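PDB 5IJP: putative uncharacterized protein from Chaetomium thermophilum, which is the SPX domain of Vtc4, binds inositol hexakisphosphate and probably acts as an inositol polyphosphate sensor in phosphate homeostasis. Local coordinates for residues R13-H18 with H70-V75. Residues are numbered along the deposited sequence; the frame is centred on the assembly and turned at random.
Sequences REYQWH and HAKQQV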
ATOM      1  N   ARG A  13      -6.844  10.229   5.747  1.00 95.42           N
ATOM      2  CA  ARG A  13      -8.283   9.996   5.956  1.00 96.16           C
ATOM      3  C   ARG A  13      -8.937   9.152   4.846  1.00 98.19           C
ATOM      4  O   ARG A  13      -9.933   8.473   5.103  1.00 98.37           O
ATOM      5  CB  ARG A  13      -9.032  11.324   6.149  1.00 98.83           C
ATOM      6  CG  ARG A  13      -8.677  12.066   7.436  1.00110.72           C
ATOM      7  CD  ARG A  13      -9.761  11.950   8.489  1.00122.71           C
ATOM      8  NE  ARG A  13      -9.501  12.833   9.629  1.00133.69           N
ATOM      9  CZ  ARG A  13      -8.880  12.462  10.745  1.00148.35           C
ATOM     10  NH1 ARG A  13      -8.449  11.215  10.890  1.00133.67           N
ATOM     11  NH2 ARG A  13      -8.689  13.334  11.725  1.00137.81           N
ATOM     12  N   GLU A  14      -8.358   9.186   3.628  1.00 92.85           N
ATOM     13  CA  GLU A  14      -8.782   8.431   2.446  1.00 91.37           C
ATOM     14  C   GLU A  14      -8.582   6.915   2.664  1.00 93.39           C
ATOM     15  O   GLU A  14      -9.432   6.121   2.253  1.00 93.10           O
ATOM     16  CB  GLU A  14      -8.007   8.938   1.206  1.00 91.73           C
ATOM     17  CG  GLU A  14      -8.080   8.081  -0.054  1.00101.40           C
ATOM     18  CD  GLU A  14      -9.445   7.933  -0.698  1.00124.16           C
ATOM     19  OE1 GLU A  14     -10.030   8.962  -1.108  1.00121.06           O
ATOM     20  OE2 GLU A  14      -9.911   6.778  -0.835  1.00118.22           O
ATOM     21  N   TYR A  15      -7.468   6.529   3.321  1.00 88.43           N
ATOM     22  CA  TYR A  15      -7.110   5.131   3.596  1.00 86.73           C
ATOM     23  C   TYR A  15      -7.236   4.758   5.093  1.00 90.12           C
ATOM     24  O   TYR A  15      -6.932   3.621   5.454  1.00 88.85           O
ATOM     25  CB  TYR A  15      -5.673   4.836   3.103  1.00 86.44           C
ATOM     26  CG  TYR A  15      -5.351   5.315   1.703  1.00 87.82           C
ATOM     27  CD1 TYR A  15      -5.578   4.503   0.596  1.00 89.03           C
ATOM     28  CD2 TYR A  15      -4.755   6.555   1.489  1.00 89.14           C
ATOM     29  CE1 TYR A  15      -5.263   4.931  -0.695  1.00 89.54           C
ATOM     30  CE2 TYR A  15      -4.439   6.996   0.205  1.00 89.74           C
ATOM     31  CZ  TYR A  15      -4.693   6.179  -0.884  1.00 96.17           C
ATOM     32  OH  TYR A  15      -4.376   6.610  -2.150  1.00 96.85           O
ATOM     33  N   GLN A  16      -7.694   5.711   5.941  1.00 87.50           N
ATOM     34  CA  GLN A  16      -7.852   5.656   7.407  1.00 88.19           C
ATOM     35  C   GLN A  16      -8.190   4.274   8.014  1.00 90.64           C
ATOM     36  O   GLN A  16      -7.527   3.864   8.970  1.00 90.01           O
ATOM     37  CB  GLN A  16      -8.891   6.693   7.874  1.00 92.01           C
ATOM     38  CG  GLN A  16      -8.688   7.168   9.318  1.00108.61           C
ATOM     39  CD  GLN A  16      -9.799   8.049   9.854  1.00130.20           C
ATOM     40  OE1 GLN A  16     -10.661   8.551   9.121  1.00126.56           O
ATOM     41  NE2 GLN A  16      -9.786   8.274  11.159  1.00123.90           N
ATOM     42  N   TRP A  17      -9.218   3.582   7.488  1.00 86.53           N
ATOM     43  CA  TRP A  17      -9.671   2.281   8.006  1.00 86.01           C
ATOM     44  C   TRP A  17      -9.038   1.060   7.312  1.00 86.39           C
ATOM     45  O   TRP A  17      -9.489  -0.066   7.541  1.00 86.14           O
ATOM     46  CB  TRP A  17     -11.207   2.190   7.929  1.00 86.81           C
ATOM     47  CG  TRP A  17     -11.936   3.181   8.784  1.00 90.28           C
ATOM     48  CD1 TRP A  17     -12.377   4.416   8.411  1.00 94.39           C
ATOM     49  CD2 TRP A  17     -12.354   2.997  10.143  1.00 92.07           C
ATOM     50  NE1 TRP A  17     -13.032   5.021   9.459  1.00 96.50           N
ATOM     51  CE2 TRP A  17     -13.031   4.173  10.536  1.00 98.44           C
ATOM     52  CE3 TRP A  17     -12.215   1.953  11.074  1.00 93.42           C
ATOM     53  CZ2 TRP A  17     -13.566   4.335  11.820  1.00100.39           C
ATOM     54  CZ3 TRP A  17     -12.747   2.114  12.344  1.00 97.39           C
ATOM     55  CH2 TRP A  17     -13.413   3.293  12.707  1.00100.54           C
ATOM     56  N   HIS A  18      -7.996   1.268   6.485  1.00 80.20           N
ATOM     57  CA  HIS A  18      -7.372   0.184   5.723  1.00 77.96           C
ATOM     58  C   HIS A  18      -5.866  -0.023   5.983  1.00 79.29           C
ATOM     59  O   HIS A  18      -5.248  -0.857   5.315  1.00 77.61           O
ATOM     60  CB  HIS A  18      -7.650   0.374   4.226  1.00 78.30           C
ATOM     61  CG  HIS A  18      -9.110   0.454   3.910  1.00 83.13           C
ATOM     62  ND1 HIS A  18      -9.787   1.660   3.934  1.00 86.11           N
ATOM     63  CD2 HIS A  18      -9.987  -0.532   3.614  1.00 85.57           C
ATOM     64  CE1 HIS A  18     -11.041   1.375   3.632  1.00 86.93           C
ATOM     65  NE2 HIS A  18     -11.210   0.067   3.431  1.00 87.07           N
ATOM     66  N   HIS A  70      -4.528  -5.034   0.470  1.00 61.60           N
ATOM     67  CA  HIS A  70      -4.550  -5.404  -0.949  1.00 61.64           C
ATOM     68  C   HIS A  70      -5.851  -5.021  -1.662  1.00 66.32           C
ATOM     69  O   HIS A  70      -5.814  -4.721  -2.857  1.00 66.26           O
ATOM     70  CB  HIS A  70      -4.228  -6.897  -1.135  1.00 62.81           C
ATOM     71  CG  HIS A  70      -2.797  -7.267  -0.869  1.00 65.57           C
ATOM     72  ND1 HIS A  70      -2.379  -8.586  -0.902  1.00 67.83           N
ATOM     73  CD2 HIS A  70      -1.730  -6.481  -0.578  1.00 66.52           C
ATOM     74  CE1 HIS A  70      -1.084  -8.561  -0.633  1.00 66.69           C
ATOM     75  NE2 HIS A  70      -0.649  -7.318  -0.429  1.00 66.30           N
ATOM     76  N   ALA A  71      -6.989  -5.012  -0.933  1.00 63.37           N
ATOM     77  CA  ALA A  71      -8.291  -4.618  -1.476  1.00 64.29           C
ATOM     78  C   ALA A  71      -8.322  -3.108  -1.718  1.00 67.75           C
ATOM     79  O   ALA A  71      -8.746  -2.686  -2.793  1.00 67.91           O
ATOM     80  CB  ALA A  71      -9.414  -5.028  -0.534  1.00 66.31           C
ATOM     81  N   LYS A  72      -7.838  -2.302  -0.743  1.00 63.63           N
ATOM     82  CA  LYS A  72      -7.773  -0.838  -0.844  1.00 63.28           C
ATOM     83  C   LYS A  72      -6.763  -0.399  -1.912  1.00 66.36           C
ATOM     84  O   LYS A  72      -7.010   0.586  -2.613  1.00 66.17           O
ATOM     85  CB  LYS A  72      -7.458  -0.200   0.524  1.00 65.49           C
ATOM     86  CG  LYS A  72      -7.586   1.330   0.571  1.00 79.54           C
ATOM     87  CD  LYS A  72      -9.035   1.820   0.545  1.00 90.95           C
ATOM     88  CE  LYS A  72      -9.120   3.291   0.230  1.00103.04           C
ATOM     89  NZ  LYS A  72     -10.524   3.777   0.250  1.00114.55           N
ATOM     90  N   GLN A  73      -5.644  -1.147  -2.048  1.00 62.19           N
ATOM     91  CA  GLN A  73      -4.599  -0.902  -3.047  1.00 61.53           C
ATOM     92  C   GLN A  73      -5.157  -1.090  -4.460  1.00 66.05           C
ATOM     93  O   GLN A  73      -4.769  -0.358  -5.366  1.00 65.69           O
ATOM     94  CB  GLN A  73      -3.404  -1.844  -2.830  1.00 62.40           C
ATOM     95  CG  GLN A  73      -2.425  -1.379  -1.753  1.00 78.54           C
ATOM     96  CD  GLN A  73      -1.240  -2.303  -1.561  1.00 97.73           C
ATOM     97  OE1 GLN A  73      -1.020  -3.267  -2.307  1.00 93.73           O
ATOM     98  NE2 GLN A  73      -0.432  -2.016  -0.554  1.00 89.91           N
ATOM     99  N   GLN A  74      -6.080  -2.059  -4.633  1.00 63.38           N
ATOM    100  CA  GLN A  74      -6.727  -2.379  -5.903  1.00 64.29           C
ATOM    101  C   GLN A  74      -7.734  -1.308  -6.327  1.00 69.34           C
ATOM    102  O   GLN A  74      -7.653  -0.827  -7.457  1.00 69.23           O
ATOM    103  CB  GLN A  74      -7.397  -3.763  -5.834  1.00 66.60           C
ATOM    104  CG  GLN A  74      -7.975  -4.237  -7.164  1.00 81.34           C
ATOM    105  CD  GLN A  74      -8.418  -5.670  -7.111  1.00 99.78           C
ATOM    106  OE1 GLN A  74      -7.603  -6.593  -7.027  1.00 95.60           O
ATOM    107  NE2 GLN A  74      -9.721  -5.886  -7.180  1.00 91.74           N
ATOM    108  N   VAL A  75      -8.690  -0.962  -5.433  1.00 66.87           N
ATOM    109  CA  VAL A  75      -9.756   0.022  -5.667  1.00 68.01           C
ATOM    110  C   VAL A  75      -9.181   1.383  -6.087  1.00 71.65           C
ATOM    111  O   VAL A  75      -9.612   1.934  -7.100  1.00 71.88           O
ATOM    112  CB  VAL A  75     -10.747   0.133  -4.465  1.00 72.96           C
ATOM    113  CG1 VAL A  75     -11.848   1.159  -4.731  1.00 74.26           C
ATOM    114  CG2 VAL A  75     -11.362  -1.222  -4.123  1.00 73.78           C
TER
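Lys72 swings its CG opposite the backbone N (chi1 -171°) and kinks once at chi2 (73°), leaving helix 52-97 to run past Tyr15 and His18 to Glu14. The Glu14 chain bends at its own chi2 (64°), which sets its carboxylate beside the ammonium: Lys72 NZ lies 3.2 Å from Glu14 OE2, a salt bridge in which NZ approaches OE2 nearly in line with its C-O bond. Lys72 NZ also makes a weak hydrogen bond of 3.3 Å to the backbone atom Glu14 O, so the main chain of Glu14 adds a weak second grip to the salt bridge. On the way there the aliphatic part of the lysine meets one ring face and one ring edge. Lys72 CD sits 3.6 Å from the centroid of the His18 ring, over the face and displaced toward the rim, in a CH-pi contact. Lys72 CG meets the edge of the tyrosine at Tyr15 CD1 (3.8 Å), while Glu14 CG covers one face of that ring. Shortening Lys72 to an alanine is likely to leave the Glu14 carboxylate without its charged mate and the His18 face without its aliphatic cover. Tyr15 also stacks on Phe133 and touches Leu130, both of helix 110-151, so the loop meets two long helices at once. A type I beta turn from Tyr15 to His18, closed by His18 N to Tyr15 O at 2.8 Å, places both rings along the lysine. The contact thus joins the turn between the N-terminal helices 3-9 and 22-30, the alpha-helical hairpin of the SPX domain, to the long-helix bundle.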